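Local coordinates for protein Glp_546_48378_50642 (Giardia intestinalis, PDB 2QVW) that cleaves double-stranded RNA as a Dicer ribonuclease of the RNA interference pathway, producing small interfering RNAs of 21 to 23 base pairs, at residues I601-S606 with P632-L637; I613-V618 with F698-V702; R680-A685 with Q751-D755. One frame throughout, in Å; residues are numbered along the deposited sequence.

In the fold
The three contacts lie in the largely helical C-terminal part of this Dicer, to which the second RNase III domain belongs. Contacts 1 and 2 have centres about 16 Å apart and touch: Ile635 of helix 631-642 packs its CG2 against Ala615 CB of helix 611-620 at 3.6 Å. These two helices follow each other in the chain, and the contacts interleave in sequence. Contact 3 stands apart, its centre about 27 Å from that of contact 2 and about 35 Å from that of contact 1. The side chains of Arg682 in contact 3 and Phe698 in contact 2 are about 10 and about 11 Å from that of Glu725, a manganese ligand.

Contact 1 (I601-S606 with P632-L637); sequences ILAYES and PFLIRL
Leu602 and Phe633 bring their CA atoms to 6.7 Å of each other where the chain leaving helix 591-602 bends past the first turns of helix 631-642. Arg636 carries most of the meeting. Its CG lies anti to the carbonyl carbon (chi1 -70°), and the chain bends once, at chi2, then extends to the loop that follows Leu602. There NH2 gives a weak hydrogen bond to Leu602 O, 3.0 Å long and bent to 124° at the hydrogen. Tyr604 CB sits over one face of the guanidinium, towards its rim, while the phenol ring presents its edge: CD2 is 3.7 Å from Arg636 NH1 and the two planes stand 85° apart, so they do not stack. The aliphatic part of the arginine is also used, its CG lying 3.9 Å from Leu602 CD2. Helix 631-642 packs in turn on helix 718-735 of the second RNase III domain, which bears the manganese ligands Asp722 and Glu725; Phe633 and Leu637 both touch its Ala734. Deeper in, Ile601 crosses Phe633 at about a right angle and brings CG2 to the edge of the ring, near its plane, 3.4 Å from CE1. The other end of Ile601, CD1, is 4.1 Å from Leu637 CD2. Leu637 lays CG over one face of the Phe633 ring, 3.9 Å above its plane and offset toward the rim. Tyr598 and Pro564 also pack on Phe633, its ring meeting that of Tyr598 with the planes inclined.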
ATOM      1  N   ILE A 601     -18.377 -36.522  -4.121  1.00 44.33           N
ATOM      2  CA  ILE A 601     -17.260 -36.892  -3.262  1.00 44.85           C
ATOM      3  C   ILE A 601     -17.794 -37.349  -1.918  1.00 45.68           C
ATOM      4  O   ILE A 601     -17.125 -38.082  -1.203  1.00 45.79           O
ATOM      5  CB  ILE A 601     -16.270 -35.713  -3.069  1.00 44.56           C
ATOM      6  CG1 ILE A 601     -14.840 -36.247  -2.957  1.00 44.24           C
ATOM      7  CG2 ILE A 601     -16.615 -34.927  -1.812  1.00 44.55           C
ATOM      8  CD1 ILE A 601     -13.783 -35.160  -2.873  1.00 39.53           C
ATOM      9  N   LEU A 602     -19.000 -36.913  -1.576  1.00 46.46           N
ATOM     10  CA  LEU A 602     -19.618 -37.341  -0.333  1.00 47.75           C
ATOM     11  C   LEU A 602     -20.352 -38.623  -0.647  1.00 49.29           C
ATOM     12  O   LEU A 602     -20.563 -39.474   0.220  1.00 49.27           O
ATOM     13  CB  LEU A 602     -20.622 -36.315   0.169  1.00 47.22           C
ATOM     14  CG  LEU A 602     -20.061 -35.141   0.962  1.00 46.09           C
ATOM     15  CD1 LEU A 602     -21.175 -34.562   1.841  1.00 45.52           C
ATOM     16  CD2 LEU A 602     -18.907 -35.610   1.835  1.00 45.06           C
ATOM     17  N   ALA A 603     -20.739 -38.741  -1.911  1.00 51.25           N
ATOM     18  CA  ALA A 603     -21.458 -39.901  -2.399  1.00 53.27           C
ATOM     19  C   ALA A 603     -20.519 -41.079  -2.474  1.00 55.01           C
ATOM     20  O   ALA A 603     -20.935 -42.178  -2.824  1.00 55.18           O
ATOM     21  CB  ALA A 603     -22.047 -39.621  -3.759  1.00 52.98           C
ATOM     22  N   TYR A 604     -19.243 -40.852  -2.173  1.00 57.32           N
ATOM     23  CA  TYR A 604     -18.306 -41.959  -2.185  1.00 59.58           C
ATOM     24  C   TYR A 604     -18.581 -42.749  -0.905  1.00 60.44           C
ATOM     25  O   TYR A 604     -19.026 -42.190   0.099  1.00 60.61           O
ATOM     26  CB  TYR A 604     -16.845 -41.493  -2.203  1.00 60.13           C
ATOM     27  CG  TYR A 604     -15.907 -42.674  -2.314  1.00 62.12           C
ATOM     28  CD1 TYR A 604     -15.652 -43.268  -3.549  1.00 63.38           C
ATOM     29  CD2 TYR A 604     -15.379 -43.282  -1.170  1.00 64.13           C
ATOM     30  CE1 TYR A 604     -14.903 -44.442  -3.642  1.00 64.54           C
ATOM     31  CE2 TYR A 604     -14.633 -44.458  -1.253  1.00 65.22           C
ATOM     32  CZ  TYR A 604     -14.400 -45.033  -2.489  1.00 64.93           C
ATOM     33  OH  TYR A 604     -13.682 -46.206  -2.573  1.00 64.69           O
ATOM     34  N   GLU A 605     -18.319 -44.050  -0.953  1.00 61.50           N
ATOM     35  CA  GLU A 605     -18.556 -44.938   0.178  1.00 62.55           C
ATOM     36  C   GLU A 605     -17.299 -45.096   1.016  1.00 62.89           C
ATOM     37  O   GLU A 605     -16.464 -45.952   0.727  1.00 63.05           O
ATOM     38  CB  GLU A 605     -19.001 -46.305  -0.343  1.00 62.75           C
ATOM     39  CG  GLU A 605     -20.253 -46.278  -1.236  1.00 63.83           C
ATOM     40  CD  GLU A 605     -20.190 -45.237  -2.359  1.00 64.40           C
ATOM     41  OE1 GLU A 605     -19.184 -45.206  -3.107  1.00 64.92           O
ATOM     42  OE2 GLU A 605     -21.160 -44.455  -2.492  1.00 64.02           O
ATOM     43  N   SER A 606     -17.167 -44.275   2.053  1.00 63.20           N
ATOM     44  CA  SER A 606     -15.994 -44.329   2.920  1.00 63.44           C
ATOM     45  C   SER A 606     -15.687 -45.764   3.319  1.00 63.42           C
ATOM     46  O   SER A 606     -16.522 -46.436   3.926  1.00 63.61           O
ATOM     47  CB  SER A 606     -16.218 -43.486   4.181  1.00 63.52           C
ATOM     48  OG  SER A 606     -17.229 -44.043   5.004  1.00 63.70           O
ATOM     49  N   PRO A 632     -17.711 -33.460   7.574  1.00 33.72           N
ATOM     50  CA  PRO A 632     -17.783 -34.619   6.684  1.00 32.78           C
ATOM     51  C   PRO A 632     -16.899 -34.524   5.446  1.00 31.68           C
ATOM     52  O   PRO A 632     -16.192 -35.469   5.113  1.00 31.44           O
ATOM     53  CB  PRO A 632     -19.274 -34.694   6.345  1.00 32.58           C
ATOM     54  CG  PRO A 632     -19.719 -33.263   6.447  1.00 33.49           C
ATOM     55  CD  PRO A 632     -19.039 -32.838   7.718  1.00 33.92           C
ATOM     56  N   PHE A 633     -16.937 -33.379   4.775  1.00 30.61           N
ATOM     57  CA  PHE A 633     -16.150 -33.174   3.563  1.00 29.53           C
ATOM     58  C   PHE A 633     -14.663 -33.127   3.869  1.00 29.19           C
ATOM     59  O   PHE A 633     -13.834 -33.639   3.105  1.00 28.90           O
ATOM     60  CB  PHE A 633     -16.584 -31.881   2.869  1.00 29.23           C
ATOM     61  CG  PHE A 633     -15.812 -31.577   1.615  1.00 28.10           C
ATOM     62  CD1 PHE A 633     -15.723 -32.510   0.588  1.00 27.23           C
ATOM     63  CD2 PHE A 633     -15.187 -30.344   1.454  1.00 27.96           C
ATOM     64  CE1 PHE A 633     -15.024 -32.216  -0.576  1.00 26.97           C
ATOM     65  CE2 PHE A 633     -14.482 -30.042   0.288  1.00 27.39           C
ATOM     66  CZ  PHE A 633     -14.404 -30.980  -0.727  1.00 26.95           C
ATOM     67  N   LEU A 634     -14.335 -32.502   4.995  1.00 28.58           N
ATOM     68  CA  LEU A 634     -12.948 -32.376   5.429  1.00 28.01           C
ATOM     69  C   LEU A 634     -12.336 -33.763   5.592  1.00 28.07           C
ATOM     70  O   LEU A 634     -11.253 -34.045   5.069  1.00 28.42           O
ATOM     71  CB  LEU A 634     -12.888 -31.607   6.756  1.00 27.82           C
ATOM     72  CG  LEU A 634     -11.538 -31.469   7.460  1.00 26.91           C
ATOM     73  CD1 LEU A 634     -10.478 -31.052   6.461  1.00 26.82           C
ATOM     74  CD2 LEU A 634     -11.653 -30.448   8.589  1.00 26.20           C
ATOM     75  N   ILE A 635     -13.059 -34.626   6.304  1.00 27.84           N
ATOM     76  CA  ILE A 635     -12.617 -35.995   6.562  1.00 27.60           C
ATOM     77  C   ILE A 635     -12.269 -36.699   5.256  1.00 27.69           C
ATOM     78  O   ILE A 635     -11.257 -37.384   5.148  1.00 27.73           O
ATOM     79  CB  ILE A 635     -13.722 -36.820   7.284  1.00 27.50           C
ATOM     80  CG1 ILE A 635     -14.408 -35.969   8.365  1.00 27.33           C
ATOM     81  CG2 ILE A 635     -13.102 -38.076   7.901  1.00 27.33           C
ATOM     82  CD1 ILE A 635     -13.483 -35.513   9.482  1.00 39.53           C
ATOM     83  N   ARG A 636     -13.131 -36.534   4.263  1.00 27.89           N
ATOM     84  CA  ARG A 636     -12.891 -37.141   2.973  1.00 28.14           C
ATOM     85  C   ARG A 636     -11.525 -36.684   2.494  1.00 27.64           C
ATOM     86  O   ARG A 636     -10.639 -37.509   2.234  1.00 27.50           O
ATOM     87  CB  ARG A 636     -13.951 -36.693   1.975  1.00 28.56           C
ATOM     88  CG  ARG A 636     -15.339 -37.241   2.226  1.00 30.52           C
ATOM     89  CD  ARG A 636     -15.429 -38.746   1.947  1.00 34.95           C
ATOM     90  NE  ARG A 636     -16.820 -39.206   1.976  1.00 39.34           N
ATOM     91  CZ  ARG A 636     -17.199 -40.484   1.960  1.00 42.18           C
ATOM     92  NH1 ARG A 636     -16.288 -41.452   1.914  1.00 43.08           N
ATOM     93  NH2 ARG A 636     -18.493 -40.793   1.992  1.00 43.65           N
ATOM     94  N   LEU A 637     -11.366 -35.360   2.397  1.00 27.08           N
ATOM     95  CA  LEU A 637     -10.125 -34.750   1.935  1.00 26.47           C
ATOM     96  C   LEU A 637      -8.919 -35.136   2.766  1.00 26.09           C
ATOM     97  O   LEU A 637      -7.792 -34.916   2.361  1.00 26.10           O
ATOM     98  CB  LEU A 637     -10.271 -33.232   1.901  1.00 26.57           C
ATOM     99  CG  LEU A 637     -11.348 -32.727   0.928  1.00 26.30           C
ATOM    100  CD1 LEU A 637     -11.377 -31.207   0.946  1.00 26.70           C
ATOM    101  CD2 LEU A 637     -11.067 -33.232  -0.491  1.00 25.95           C
TER

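Contact 2 (I613-V618 with F698-V702); sequences IAAQTV and FPSVV
Ile613 begins the contact with CG2 placed 4.2 Å from CG1 of Val701, in a helix-to-helix packing where helix 611-620 lies against the first turn of helix 701-709 and the loop leading into it, with Ser700 at the N-cap position. The second RNase III domain includes that loop and helix, and the interface is apolar, with no hydrogen bond crossing it. Ala614 comes next and allows the closest approach of the backbones, its CA being 5.3 Å from that of Val702. Val701 lays CG1 on this small residue, 3.9 Å from Ala614 CA; the branch gets there by standing anti to the backbone N of Val701 (chi1 -172°). Ala615 faces the other way, onto Ile635 and Leu638 of helix 631-642, so helix 611-620 also packs on that helix. Thr617 points at the loop, and its CB is 4.4 Å from Pro699 CG. Its hydroxyl is turned back into its own helix, giving a hydrogen bond to Ala614 O of 2.6 Å that approaches well off the C=O direction, at 107°, and tilted 29° from the carbonyl plane. The same oxygen accepts the backbone N-H of Val618, so it is gripped by two donors, and the threonine meets Val701 and Val702 without bonding to them. Val618 splits its two methyls between partners: CG2 lies 3.8 Å from Val702 CG2, the side chains crossing at about a right angle, and CG1 approaches the Phe698 ring obliquely, 4.1 Å from CE1.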
ATOM      1  N   ILE A 613     -10.011 -43.589  10.326  1.00 52.21           N
ATOM      2  CA  ILE A 613      -9.874 -43.365  11.754  1.00 51.03           C
ATOM      3  C   ILE A 613      -8.890 -42.232  11.979  1.00 50.04           C
ATOM      4  O   ILE A 613      -9.114 -41.348  12.803  1.00 49.90           O
ATOM      5  CB  ILE A 613      -9.352 -44.617  12.471  1.00 51.24           C
ATOM      6  CG1 ILE A 613     -10.210 -45.826  12.099  1.00 51.40           C
ATOM      7  CG2 ILE A 613      -9.359 -44.393  13.971  1.00 51.13           C
ATOM      8  CD1 ILE A 613     -11.690 -45.661  12.384  1.00 39.53           C
ATOM      9  N   ALA A 614      -7.790 -42.269  11.238  1.00 48.84           N
ATOM     10  CA  ALA A 614      -6.765 -41.242  11.335  1.00 47.95           C
ATOM     11  C   ALA A 614      -7.382 -39.958  10.816  1.00 47.41           C
ATOM     12  O   ALA A 614      -7.169 -38.885  11.369  1.00 47.51           O
ATOM     13  CB  ALA A 614      -5.560 -41.623  10.497  1.00 47.90           C
ATOM     14  N   ALA A 615      -8.151 -40.082   9.742  1.00 46.46           N
ATOM     15  CA  ALA A 615      -8.826 -38.942   9.151  1.00 45.64           C
ATOM     16  C   ALA A 615      -9.656 -38.266  10.240  1.00 45.34           C
ATOM     17  O   ALA A 615      -9.564 -37.056  10.433  1.00 45.69           O
ATOM     18  CB  ALA A 615      -9.724 -39.405   8.016  1.00 45.42           C
ATOM     19  N   GLN A 616     -10.460 -39.058  10.950  1.00 44.78           N
ATOM     20  CA  GLN A 616     -11.312 -38.559  12.030  1.00 44.35           C
ATOM     21  C   GLN A 616     -10.509 -37.851  13.114  1.00 44.05           C
ATOM     22  O   GLN A 616     -10.822 -36.726  13.509  1.00 44.19           O
ATOM     23  CB  GLN A 616     -12.067 -39.710  12.694  1.00 44.41           C
ATOM     24  CG  GLN A 616     -13.247 -40.262  11.928  1.00 44.73           C
ATOM     25  CD  GLN A 616     -14.002 -41.310  12.731  1.00 45.65           C
ATOM     26  OE1 GLN A 616     -14.247 -41.127  13.925  1.00 46.21           O
ATOM     27  NE2 GLN A 616     -14.380 -42.409  12.079  1.00 45.73           N
ATOM     28  N   THR A 617      -9.478 -38.537  13.601  1.00 43.57           N
ATOM     29  CA  THR A 617      -8.629 -38.015  14.662  1.00 43.29           C
ATOM     30  C   THR A 617      -7.977 -36.685  14.311  1.00 42.98           C
ATOM     31  O   THR A 617      -7.855 -35.811  15.159  1.00 43.03           O
ATOM     32  CB  THR A 617      -7.544 -39.040  15.039  1.00 43.42           C
ATOM     33  OG1 THR A 617      -6.780 -39.374  13.877  1.00 43.76           O
ATOM     34  CG2 THR A 617      -8.183 -40.312  15.597  1.00 43.57           C
ATOM     35  N   VAL A 618      -7.561 -36.528  13.062  1.00 42.52           N
ATOM     36  CA  VAL A 618      -6.937 -35.283  12.627  1.00 42.14           C
ATOM     37  C   VAL A 618      -7.949 -34.144  12.679  1.00 41.82           C
ATOM     38  O   VAL A 618      -7.607 -33.014  12.997  1.00 41.86           O
ATOM     39  CB  VAL A 618      -6.402 -35.392  11.181  1.00 42.12           C
ATOM     40  CG1 VAL A 618      -5.791 -34.067  10.747  1.00 42.22           C
ATOM     41  CG2 VAL A 618      -5.371 -36.495  11.097  1.00 41.91           C
ATOM     42  N   PHE A 698       0.640 -35.311  16.044  1.00 46.54           N
ATOM     43  CA  PHE A 698      -0.723 -35.798  16.004  1.00 47.61           C
ATOM     44  C   PHE A 698      -0.771 -37.123  16.755  1.00 48.46           C
ATOM     45  O   PHE A 698       0.200 -37.887  16.753  1.00 48.61           O
ATOM     46  CB  PHE A 698      -1.163 -36.013  14.558  1.00 47.57           C
ATOM     47  CG  PHE A 698      -1.541 -34.749  13.840  1.00 48.01           C
ATOM     48  CD1 PHE A 698      -2.675 -34.034  14.212  1.00 48.06           C
ATOM     49  CD2 PHE A 698      -0.770 -34.276  12.785  1.00 48.27           C
ATOM     50  CE1 PHE A 698      -3.038 -32.867  13.542  1.00 48.33           C
ATOM     51  CE2 PHE A 698      -1.125 -33.110  12.109  1.00 48.15           C
ATOM     52  CZ  PHE A 698      -2.261 -32.406  12.490  1.00 48.43           C
ATOM     53  N   PRO A 699      -1.899 -37.411  17.417  1.00 49.35           N
ATOM     54  CA  PRO A 699      -1.992 -38.674  18.148  1.00 50.09           C
ATOM     55  C   PRO A 699      -1.571 -39.823  17.242  1.00 50.83           C
ATOM     56  O   PRO A 699      -2.165 -40.049  16.190  1.00 50.83           O
ATOM     57  CB  PRO A 699      -3.466 -38.738  18.545  1.00 50.11           C
ATOM     58  CG  PRO A 699      -4.147 -37.877  17.507  1.00 49.59           C
ATOM     59  CD  PRO A 699      -3.198 -36.725  17.377  1.00 49.38           C
ATOM     60  N   SER A 700      -0.519 -40.516  17.661  1.00 51.71           N
ATOM     61  CA  SER A 700       0.062 -41.651  16.945  1.00 52.48           C
ATOM     62  C   SER A 700      -0.759 -42.306  15.829  1.00 52.78           C
ATOM     63  O   SER A 700      -0.194 -42.695  14.806  1.00 52.92           O
ATOM     64  CB  SER A 700       0.491 -42.713  17.958  1.00 52.54           C
ATOM     65  OG  SER A 700      -0.498 -42.880  18.960  1.00 52.63           O
ATOM     66  N   VAL A 701      -2.071 -42.442  16.018  1.00 53.11           N
ATOM     67  CA  VAL A 701      -2.926 -43.050  14.992  1.00 53.49           C
ATOM     68  C   VAL A 701      -2.475 -42.586  13.608  1.00 53.75           C
ATOM     69  O   VAL A 701      -2.483 -43.355  12.648  1.00 53.78           O
ATOM     70  CB  VAL A 701      -4.411 -42.654  15.167  1.00 53.61           C
ATOM     71  CG1 VAL A 701      -5.275 -43.453  14.209  1.00 53.27           C
ATOM     72  CG2 VAL A 701      -4.849 -42.886  16.599  1.00 53.74           C
ATOM     73  N   VAL A 702      -2.079 -41.319  13.519  1.00 54.06           N
ATOM     74  CA  VAL A 702      -1.609 -40.727  12.274  1.00 54.35           C
ATOM     75  C   VAL A 702      -0.273 -41.335  11.867  1.00 54.71           C
ATOM     76  O   VAL A 702      -0.148 -41.939  10.807  1.00 54.59           O
ATOM     77  CB  VAL A 702      -1.421 -39.212  12.436  1.00 54.31           C
ATOM     78  CG1 VAL A 702      -0.924 -38.594  11.128  1.00 54.25           C
ATOM     79  CG2 VAL A 702      -2.731 -38.585  12.878  1.00 54.30           C
TER

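Contact 3 (R680-A685 with Q751-D755); sequences RMRQSA and QVVAD
The C-terminal tail of the chain, following helix 737-748, runs along the end of helix 675-684 in the second RNase III domain. Ser684 ties the two together: its OG accepts the backbone N-H of Val753 at 3.0 Å, fairly straight at 159°, and donates to Met681 O at 2.7 Å, in the carbonyl plane. The hydroxyl thus bridges the tail and the last turn of the helix, and both bonds fix its rotation. Val752 and Met681 form the apolar side. With CG2 anti to its backbone N, Val752 sets that methyl against Met681 CB, 3.5 Å away, and its CB lies 4.3 Å from Ala685 CB. Met681 also packs on Leu666 of helix 648-669, the helix of this RNase III domain that carries the manganese ligands Glu651 and Asp655. Arg682 starts away from the tail and forms a salt bridge with Glu686, another manganese ligand. Nearer the chain end, Arg680, bent at two of its torsions, meets Asp755 in a salt bridge. Its NE gives Asp755 OD2 a weak bond of 3.3 Å; the rest of the pairing, with OD1 set against NH2, is doubtful.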
ATOM      1  N   ARG A 680      14.413 -15.574   4.886  1.00 28.94           N
ATOM      2  CA  ARG A 680      15.089 -16.519   5.764  1.00 29.43           C
ATOM      3  C   ARG A 680      14.182 -17.055   6.874  1.00 29.58           C
ATOM      4  O   ARG A 680      14.246 -18.236   7.229  1.00 29.72           O
ATOM      5  CB  ARG A 680      16.327 -15.856   6.373  1.00 29.38           C
ATOM      6  CG  ARG A 680      17.533 -15.817   5.435  1.00 30.52           C
ATOM      7  CD  ARG A 680      18.091 -14.412   5.273  1.00 31.78           C
ATOM      8  NE  ARG A 680      18.595 -13.841   6.521  1.00 32.40           N
ATOM      9  CZ  ARG A 680      18.821 -12.541   6.698  1.00 33.39           C
ATOM     10  NH1 ARG A 680      18.588 -11.682   5.714  1.00 33.98           N
ATOM     11  NH2 ARG A 680      19.280 -12.094   7.858  1.00 33.78           N
ATOM     12  N   MET A 681      13.333 -16.186   7.412  1.00 29.74           N
ATOM     13  CA  MET A 681      12.431 -16.573   8.479  1.00 29.99           C
ATOM     14  C   MET A 681      11.400 -17.613   8.072  1.00 30.26           C
ATOM     15  O   MET A 681      11.316 -18.669   8.688  1.00 30.38           O
ATOM     16  CB  MET A 681      11.721 -15.346   9.028  1.00 29.84           C
ATOM     17  CG  MET A 681      12.644 -14.385   9.706  1.00 30.20           C
ATOM     18  SD  MET A 681      11.733 -13.100  10.511  1.00 31.55           S
ATOM     19  CE  MET A 681      11.421 -13.823  12.085  1.00 30.98           C
ATOM     20  N   ARG A 682      10.615 -17.327   7.038  1.00 30.72           N
ATOM     21  CA  ARG A 682       9.593 -18.273   6.617  1.00 31.30           C
ATOM     22  C   ARG A 682      10.192 -19.547   6.047  1.00 31.32           C
ATOM     23  O   ARG A 682       9.686 -20.634   6.296  1.00 31.24           O
ATOM     24  CB  ARG A 682       8.660 -17.643   5.592  1.00 31.43           C
ATOM     25  CG  ARG A 682       9.336 -17.333   4.302  1.00 32.69           C
ATOM     26  CD  ARG A 682       8.357 -16.851   3.242  1.00 35.20           C
ATOM     27  NE  ARG A 682       8.987 -16.865   1.923  1.00 36.97           N
ATOM     28  CZ  ARG A 682       9.499 -17.958   1.366  1.00 37.69           C
ATOM     29  NH1 ARG A 682       9.447 -19.117   2.012  1.00 36.43           N
ATOM     30  NH2 ARG A 682      10.073 -17.888   0.176  1.00 39.17           N
ATOM     31  N   GLN A 683      11.264 -19.428   5.278  1.00 31.47           N
ATOM     32  CA  GLN A 683      11.893 -20.623   4.720  1.00 31.81           C
ATOM     33  C   GLN A 683      12.343 -21.542   5.844  1.00 31.83           C
ATOM     34  O   GLN A 683      12.404 -22.762   5.672  1.00 31.85           O
ATOM     35  CB  GLN A 683      13.118 -20.259   3.904  1.00 32.02           C
ATOM     36  CG  GLN A 683      12.856 -19.281   2.802  1.00 32.85           C
ATOM     37  CD  GLN A 683      14.128 -18.930   2.071  1.00 33.84           C
ATOM     38  OE1 GLN A 683      15.137 -18.582   2.689  1.00 33.36           O
ATOM     39  NE2 GLN A 683      14.093 -19.020   0.752  1.00 35.33           N
ATOM     40  N   SER A 684      12.669 -20.950   6.989  1.00 31.99           N
ATOM     41  CA  SER A 684      13.119 -21.717   8.132  1.00 32.21           C
ATOM     42  C   SER A 684      12.058 -22.705   8.575  1.00 32.70           C
ATOM     43  O   SER A 684      12.376 -23.835   8.930  1.00 32.93           O
ATOM     44  CB  SER A 684      13.445 -20.798   9.296  1.00 32.14           C
ATOM     45  OG  SER A 684      12.322 -20.653  10.142  1.00 31.74           O
ATOM     46  N   ALA A 685      10.799 -22.284   8.558  1.00 33.37           N
ATOM     47  CA  ALA A 685       9.706 -23.147   8.985  1.00 34.07           C
ATOM     48  C   ALA A 685       9.040 -23.924   7.854  1.00 34.74           C
ATOM     49  O   ALA A 685       7.965 -24.487   8.036  1.00 34.91           O
ATOM     50  CB  ALA A 685       8.668 -22.324   9.728  1.00 34.05           C
ATOM     51  N   GLN A 751       7.224 -22.195  14.600  1.00 33.32           N
ATOM     52  CA  GLN A 751       8.506 -22.793  14.236  1.00 34.13           C
ATOM     53  C   GLN A 751       9.485 -21.879  13.526  1.00 34.93           C
ATOM     54  O   GLN A 751      10.642 -22.241  13.347  1.00 35.04           O
ATOM     55  CB  GLN A 751       8.279 -24.032  13.374  1.00 33.97           C
ATOM     56  CG  GLN A 751       7.433 -25.094  14.036  1.00 34.35           C
ATOM     57  CD  GLN A 751       7.920 -25.419  15.432  1.00 34.69           C
ATOM     58  OE1 GLN A 751       9.098 -25.734  15.634  1.00 35.38           O
ATOM     59  NE2 GLN A 751       7.016 -25.345  16.407  1.00 34.77           N
ATOM     60  N   VAL A 752       9.034 -20.703  13.108  1.00 36.12           N
ATOM     61  CA  VAL A 752       9.925 -19.779  12.418  1.00 37.64           C
ATOM     62  C   VAL A 752      11.027 -19.306  13.355  1.00 38.81           C
ATOM     63  O   VAL A 752      10.761 -18.687  14.379  1.00 38.52           O
ATOM     64  CB  VAL A 752       9.151 -18.558  11.848  1.00 37.58           C
ATOM     65  CG1 VAL A 752       8.418 -17.833  12.954  1.00 38.36           C
ATOM     66  CG2 VAL A 752      10.110 -17.620  11.147  1.00 37.55           C
ATOM     67  N   VAL A 753      12.268 -19.622  13.006  1.00 40.98           N
ATOM     68  CA  VAL A 753      13.408 -19.221  13.819  1.00 43.26           C
ATOM     69  C   VAL A 753      13.836 -17.793  13.478  1.00 45.28           C
ATOM     70  O   VAL A 753      13.902 -17.406  12.313  1.00 45.62           O
ATOM     71  CB  VAL A 753      14.597 -20.172  13.610  1.00 42.76           C
ATOM     72  CG1 VAL A 753      14.969 -20.223  12.145  1.00 42.33           C
ATOM     73  CG2 VAL A 753      15.776 -19.716  14.438  1.00 43.09           C
ATOM     74  N   ALA A 754      14.129 -17.016  14.513  1.00 47.73           N
ATOM     75  CA  ALA A 754      14.534 -15.626  14.359  1.00 49.94           C
ATOM     76  C   ALA A 754      15.972 -15.444  13.866  1.00 51.57           C
ATOM     77  O   ALA A 754      16.908 -16.075  14.367  1.00 51.63           O
ATOM     78  CB  ALA A 754      14.341 -14.895  15.685  1.00 49.85           C
ATOM     79  N   ASP A 755      16.138 -14.564  12.886  1.00 53.68           N
ATOM     80  CA  ASP A 755      17.451 -14.276  12.317  1.00 55.54           C
ATOM     81  C   ASP A 755      18.491 -13.992  13.396  1.00 56.30           C
ATOM     82  O   ASP A 755      19.562 -14.590  13.402  1.00 56.40           O
ATOM     83  CB  ASP A 755      17.359 -13.071  11.382  1.00 55.82           C
ATOM     84  CG  ASP A 755      17.539 -13.444   9.933  1.00 56.65           C
ATOM     85  OD1 ASP A 755      17.355 -12.551   9.082  1.00 56.61           O
ATOM     86  OD2 ASP A 755      17.865 -14.620   9.652  1.00 58.03           O
TER